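YkuJ (PDB 2FFG) is of unknown function, a small alpha/beta protein of the DUF1797 family from Bacillus subtilis that assembles from two copies of its chain. Local coordinates at residues A[6-9]-A[10-14]; A[52-55]-A[56-59]. All coordinates share one frame; numbering follows the deposited sequence.

Contact 1: A[6-9]-A[10-14]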
ATOM      1  N   GLY A   6       8.789  -3.785  -7.737  1.00 30.74           N
ATOM      2  CA  GLY A   6       7.613  -3.242  -7.083  1.00 30.13           C
ATOM      3  C   GLY A   6       6.812  -4.219  -6.248  1.00 27.83           C
ATOM      4  O   GLY A   6       6.189  -3.818  -5.266  1.00 28.36           O
ATOM      5  N   ILE A   7       6.817  -5.491  -6.633  1.00 25.51           N
ATOM      6  CA  ILE A   7       6.081  -6.524  -5.897  1.00 23.32           C
ATOM      7  C   ILE A   7       6.802  -6.906  -4.607  1.00 22.80           C
ATOM      8  O   ILE A   7       6.179  -7.179  -3.583  1.00 22.74           O
ATOM      9  CB  ILE A   7       5.932  -7.814  -6.732  1.00 19.55           C
ATOM     10  CG1 ILE A   7       5.071  -7.547  -7.967  1.00 17.48           C
ATOM     11  CG2 ILE A   7       5.366  -8.941  -5.860  1.00 18.97           C
ATOM     12  CD1 ILE A   7       3.662  -6.997  -7.771  1.00 39.50           C
ATOM     13  N   ILE A   8       8.122  -6.954  -4.685  1.00 20.16           N
ATOM     14  CA  ILE A   8       8.940  -7.312  -3.544  1.00 22.50           C
ATOM     15  C   ILE A   8       8.874  -6.217  -2.493  1.00 22.78           C
ATOM     16  O   ILE A   8       8.773  -6.493  -1.305  1.00 23.63           O
ATOM     17  CB  ILE A   8      10.402  -7.525  -3.981  1.00 23.89           C
ATOM     18  CG1 ILE A   8      10.470  -8.682  -4.986  1.00 23.12           C
ATOM     19  CG2 ILE A   8      11.277  -7.776  -2.758  1.00 24.22           C
ATOM     20  CD1 ILE A   8      11.793  -8.802  -5.738  1.00 39.50           C
ATOM     21  N   THR A   9       8.932  -4.971  -2.939  1.00 27.81           N
ATOM     22  CA  THR A   9       8.867  -3.852  -2.019  1.00 31.20           C
ATOM     23  C   THR A   9       7.564  -3.946  -1.233  1.00 30.10           C
ATOM     24  O   THR A   9       7.559  -3.919   0.002  1.00 31.04           O
ATOM     25  CB  THR A   9       8.907  -2.505  -2.765  1.00 37.28           C
ATOM     26  OG1 THR A   9      10.086  -2.441  -3.574  1.00 40.20           O
ATOM     27  CG2 THR A   9       8.943  -1.354  -1.765  1.00 40.78           C
ATOM     28  N   ARG A  10       6.463  -4.087  -1.960  1.00 23.95           N
ATOM     29  CA  ARG A  10       5.155  -4.177  -1.338  1.00 22.96           C
ATOM     30  C   ARG A  10       5.045  -5.325  -0.332  1.00 21.39           C
ATOM     31  O   ARG A  10       4.360  -5.207   0.688  1.00 19.62           O
ATOM     32  CB  ARG A  10       4.086  -4.309  -2.423  1.00 26.82           C
ATOM     33  CG  ARG A  10       3.885  -3.039  -3.245  1.00 27.23           C
ATOM     34  CD  ARG A  10       2.969  -3.300  -4.439  1.00 29.58           C
ATOM     35  NE  ARG A  10       2.577  -2.074  -5.133  1.00 32.12           N
ATOM     36  CZ  ARG A  10       3.384  -1.333  -5.885  1.00 31.81           C
ATOM     37  NH1 ARG A  10       4.648  -1.682  -6.061  1.00 34.91           N
ATOM     38  NH2 ARG A  10       2.922  -0.234  -6.463  1.00 34.61           N
ATOM     39  N   LEU A  11       5.714  -6.437  -0.617  1.00 21.01           N
ATOM     40  CA  LEU A  11       5.666  -7.576   0.281  1.00 22.93           C
ATOM     41  C   LEU A  11       6.539  -7.342   1.504  1.00 23.49           C
ATOM     42  O   LEU A  11       6.279  -7.890   2.566  1.00 24.96           O
ATOM     43  CB  LEU A  11       6.098  -8.857  -0.440  1.00 26.55           C
ATOM     44  CG  LEU A  11       5.178  -9.327  -1.575  1.00 27.19           C
ATOM     45  CD1 LEU A  11       5.690 -10.639  -2.147  1.00 27.41           C
ATOM     46  CD2 LEU A  11       3.768  -9.500  -1.057  1.00 24.96           C
ATOM     47  N   GLN A  12       7.569  -6.520   1.354  1.00 34.23           N
ATOM     48  CA  GLN A  12       8.455  -6.226   2.469  1.00 37.53           C
ATOM     49  C   GLN A  12       7.745  -5.317   3.450  1.00 38.54           C
ATOM     50  O   GLN A  12       7.822  -5.524   4.665  1.00 39.82           O
ATOM     51  CB  GLN A  12       9.739  -5.567   1.977  1.00 33.82           C
ATOM     52  CG  GLN A  12      10.603  -6.481   1.135  1.00 33.19           C
ATOM     53  CD  GLN A  12      11.806  -5.761   0.574  1.00 34.67           C
ATOM     54  OE1 GLN A  12      11.697  -4.636   0.072  1.00 35.50           O
ATOM     55  NE2 GLN A  12      12.962  -6.404   0.642  1.00 34.80           N
ATOM     56  N   SER A  13       7.044  -4.314   2.924  1.00 35.38           N
ATOM     57  CA  SER A  13       6.310  -3.398   3.784  1.00 37.08           C
ATOM     58  C   SER A  13       5.092  -4.110   4.358  1.00 36.43           C
ATOM     59  O   SER A  13       4.599  -3.743   5.421  1.00 37.77           O
ATOM     60  CB  SER A  13       5.887  -2.138   3.013  1.00 47.09           C
ATOM     61  OG  SER A  13       5.107  -2.454   1.879  1.00 50.10           O
ATOM     62  N   LEU A  14       4.626  -5.140   3.657  1.00 32.17           N
ATOM     63  CA  LEU A  14       3.474  -5.918   4.102  1.00 33.85           C
ATOM     64  C   LEU A  14       3.837  -6.698   5.367  1.00 35.21           C
ATOM     65  O   LEU A  14       3.058  -6.740   6.317  1.00 35.20           O
ATOM     66  CB  LEU A  14       3.020  -6.874   2.983  1.00 37.09           C
ATOM     67  CG  LEU A  14       1.676  -7.635   3.000  1.00 36.72           C
ATOM     68  CD1 LEU A  14       1.816  -8.974   3.675  1.00 36.93           C
ATOM     69  CD2 LEU A  14       0.600  -6.795   3.669  1.00 37.19           C
TER
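Arg10 folds back along helix 3-21 to meet Gly6 one turn earlier. With CG anti to its own carbonyl carbon (chi1 -70°) and the chain extended as far as NE, the side chain runs past Gly6 O, and Arg10 NH1 donates a hydrogen bond to Gly6 O at 2.8 Å. The carbonyl oxygen lies in the guanidinium plane, at its edge, whereas NH1 approaches from above the carbonyl plane. Gly6 O also accepts a weak bond from Arg10 N, so one residue grips it twice. On the buried flank, Ile7 and Leu11 run abreast, Ile7 CG2 4.1 Å from Leu11 CD1. The Gln12 side chain slants across Ile8, Gln12 CD 3.9 Å from Ile8 CG2. These i/i+4 pairs belong to a regular, amphipathic alpha-helix, marked by backbone bonds such as Ser13 N to Thr9 O (3.0 Å). Ser13 OG turns back to donate a hydrogen bond to Arg10 O (3.1 Å), and Thr9 OG1 is hydrogen-bonded to Met5 O. Farther out, Ile7 and Leu11 pack on Phe29 of strand 25-31, while Leu11 and Ile8 both touch Ser71 of helix 67-79. Arg10 NE forms a salt bridge with Glu16 of the second subunit, whose Thr9 packs against Thr9 of this chain.

Contact 2: A[52-55]-A[56-59]; sequences VFQK and GEKP
The Gln54 and Glu57 side chains extend together from the two ends of a tight turn. Gln54 CB sits 3.9 Å from Glu57 CB, and Gln54 CG, anti to the backbone N (chi1 179°), keeps alongside that same atom. The extended chain then carries the amide level with the next carbon: Gln54 CD remains near Glu57 CB, and Gln54 OE1 comes to 3.0 Å from Glu57 CG. The amide and carboxylate planes are turned 75° from each other, and the contact is made with the aliphatic part of Glu57. Beneath these side chains, Glu57 N donates a hydrogen bond to Gln54 O at 3.0 Å, reaching it from above the carbonyl plane. A water bridges the two backbones next to this bond: it accepts from Gln54 N and donates to Glu57 O, 2.8 Å from that oxygen, and it lies at the edge of the Phe53 ring. Pro59 CB meets the same ring obliquely, 3.9 Å from Phe53 CD1, and rests 3.5 Å from Val52 O. Phe53 also touches Ser38 of strand 34-42. Gly56 takes the positive phi (65°) of the third position in a type II beta turn, which here reverses the chain at the tip of the beta hairpin of strands 47-54 and 57-64.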
ATOM      1  N   VAL A  52      -5.164 -17.399  -4.908  1.00 21.36           N
ATOM      2  CA  VAL A  52      -5.365 -17.163  -6.337  1.00 21.84           C
ATOM      3  C   VAL A  52      -6.845 -17.277  -6.692  1.00 22.83           C
ATOM      4  O   VAL A  52      -7.453 -18.341  -6.550  1.00 22.12           O
ATOM      5  CB  VAL A  52      -4.586 -18.202  -7.176  1.00 23.13           C
ATOM      6  CG1 VAL A  52      -4.658 -17.840  -8.658  1.00 20.82           C
ATOM      7  CG2 VAL A  52      -3.147 -18.292  -6.688  1.00 23.67           C
ATOM      8  N   PHE A  53      -7.422 -16.190  -7.184  1.00 22.85           N
ATOM      9  CA  PHE A  53      -8.844 -16.198  -7.510  1.00 24.39           C
ATOM     10  C   PHE A  53      -9.193 -16.842  -8.849  1.00 24.98           C
ATOM     11  O   PHE A  53      -8.397 -16.855  -9.792  1.00 23.57           O
ATOM     12  CB  PHE A  53      -9.391 -14.762  -7.456  1.00 20.12           C
ATOM     13  CG  PHE A  53      -9.159 -14.081  -6.129  1.00 21.40           C
ATOM     14  CD1 PHE A  53      -9.779 -14.552  -4.973  1.00 18.76           C
ATOM     15  CD2 PHE A  53      -8.274 -13.006  -6.024  1.00 20.19           C
ATOM     16  CE1 PHE A  53      -9.518 -13.966  -3.730  1.00 22.26           C
ATOM     17  CE2 PHE A  53      -8.003 -12.411  -4.787  1.00 20.71           C
ATOM     18  CZ  PHE A  53      -8.625 -12.892  -3.638  1.00 21.77           C
ATOM     19  N   GLN A  54     -10.389 -17.408  -8.899  1.00 29.29           N
ATOM     20  CA  GLN A  54     -10.913 -18.022 -10.110  1.00 33.73           C
ATOM     21  C   GLN A  54     -12.425 -17.805 -10.067  1.00 32.48           C
ATOM     22  O   GLN A  54     -13.075 -18.180  -9.093  1.00 33.58           O
ATOM     23  CB  GLN A  54     -10.593 -19.523 -10.165  1.00 42.36           C
ATOM     24  CG  GLN A  54     -11.154 -20.207 -11.410  1.00 46.39           C
ATOM     25  CD  GLN A  54     -10.856 -21.703 -11.480  1.00 51.42           C
ATOM     26  OE1 GLN A  54     -11.155 -22.457 -10.548  1.00 51.53           O
ATOM     27  NE2 GLN A  54     -10.282 -22.140 -12.600  1.00 52.87           N
ATOM     28  N   LYS A  55     -12.973 -17.188 -11.108  1.00 23.46           N
ATOM     29  CA  LYS A  55     -14.405 -16.919 -11.172  1.00 24.74           C
ATOM     30  C   LYS A  55     -15.327 -18.119 -10.917  1.00 24.90           C
ATOM     31  O   LYS A  55     -15.126 -19.213 -11.453  1.00 27.26           O
ATOM     32  CB  LYS A  55     -14.757 -16.306 -12.522  1.00 29.14           C
ATOM     33  CG  LYS A  55     -14.256 -14.894 -12.738  1.00 29.98           C
ATOM     34  CD  LYS A  55     -14.828 -14.339 -14.034  1.00 33.69           C
ATOM     35  CE  LYS A  55     -14.420 -12.906 -14.267  1.00 34.86           C
ATOM     36  NZ  LYS A  55     -14.978 -12.400 -15.548  1.00 37.98           N
ATOM     37  N   GLY A  56     -16.344 -17.895 -10.091  1.00 27.61           N
ATOM     38  CA  GLY A  56     -17.303 -18.938  -9.770  1.00 28.47           C
ATOM     39  C   GLY A  56     -16.705 -20.104  -9.012  1.00 29.47           C
ATOM     40  O   GLY A  56     -17.381 -21.104  -8.746  1.00 29.93           O
ATOM     41  N   GLU A  57     -15.438 -19.970  -8.639  1.00 28.95           N
ATOM     42  CA  GLU A  57     -14.746 -21.032  -7.932  1.00 30.81           C
ATOM     43  C   GLU A  57     -14.162 -20.583  -6.595  1.00 30.50           C
ATOM     44  O   GLU A  57     -13.830 -19.416  -6.409  1.00 32.64           O
ATOM     45  CB  GLU A  57     -13.620 -21.568  -8.822  1.00 34.19           C
ATOM     46  CG  GLU A  57     -13.542 -23.073  -8.883  1.00 39.13           C
ATOM     47  CD  GLU A  57     -14.772 -23.695  -9.519  1.00 39.77           C
ATOM     48  OE1 GLU A  57     -14.855 -23.731 -10.769  1.00 39.91           O
ATOM     49  OE2 GLU A  57     -15.658 -24.140  -8.759  1.00 39.43           O
ATOM     50  N   LYS A  58     -14.053 -21.516  -5.664  1.00 24.16           N
ATOM     51  CA  LYS A  58     -13.456 -21.242  -4.363  1.00 24.65           C
ATOM     52  C   LYS A  58     -11.967 -21.000  -4.669  1.00 21.47           C
ATOM     53  O   LYS A  58     -11.353 -21.747  -5.427  1.00 18.71           O
ATOM     54  CB  LYS A  58     -13.641 -22.475  -3.470  1.00 49.92           C
ATOM     55  CG  LYS A  58     -13.052 -22.404  -2.084  1.00 55.70           C
ATOM     56  CD  LYS A  58     -13.411 -23.687  -1.332  1.00 60.91           C
ATOM     57  CE  LYS A  58     -12.958 -23.656   0.119  1.00 63.25           C
ATOM     58  NZ  LYS A  58     -11.477 -23.577   0.234  1.00 64.08           N
ATOM     59  N   PRO A  59     -11.365 -19.952  -4.088  1.00 27.42           N
ATOM     60  CA  PRO A  59      -9.946 -19.722  -4.392  1.00 28.89           C
ATOM     61  C   PRO A  59      -8.965 -20.720  -3.778  1.00 27.24           C
ATOM     62  O   PRO A  59      -9.229 -21.311  -2.732  1.00 27.60           O
ATOM     63  CB  PRO A  59      -9.714 -18.294  -3.891  1.00 22.06           C
ATOM     64  CG  PRO A  59     -10.630 -18.212  -2.709  1.00 22.48           C
ATOM     65  CD  PRO A  59     -11.900 -18.894  -3.213  1.00 20.81           C
TER
HETATM   66  O   HOH W   1     -11.755 -17.606  -6.431  1.00 22.34           O

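Overall arrangement
Contact 1 comes first along the chain, within helix 3-21, and closes no loop beyond successive helical turns. Strands 25-31, 34-42 and 47-54 then run antiparallel in sequence, each beside the one before, until contact 2 reverses the chain into strand 57-64, which edges the sheet at the end away from strand 25-31; helix 67-79 follows. The two contacts are in series, neither nesting nor crossing, with centres about 24 Å apart and nearest atoms about 13 Å apart, on opposite sides of the chain's centre. Through residues 6-14, helix 3-21 packs on the sheet, helix 67-79 and the second subunit, whereas residues 52-59 form a surface turn that no other chain of the assembly touches.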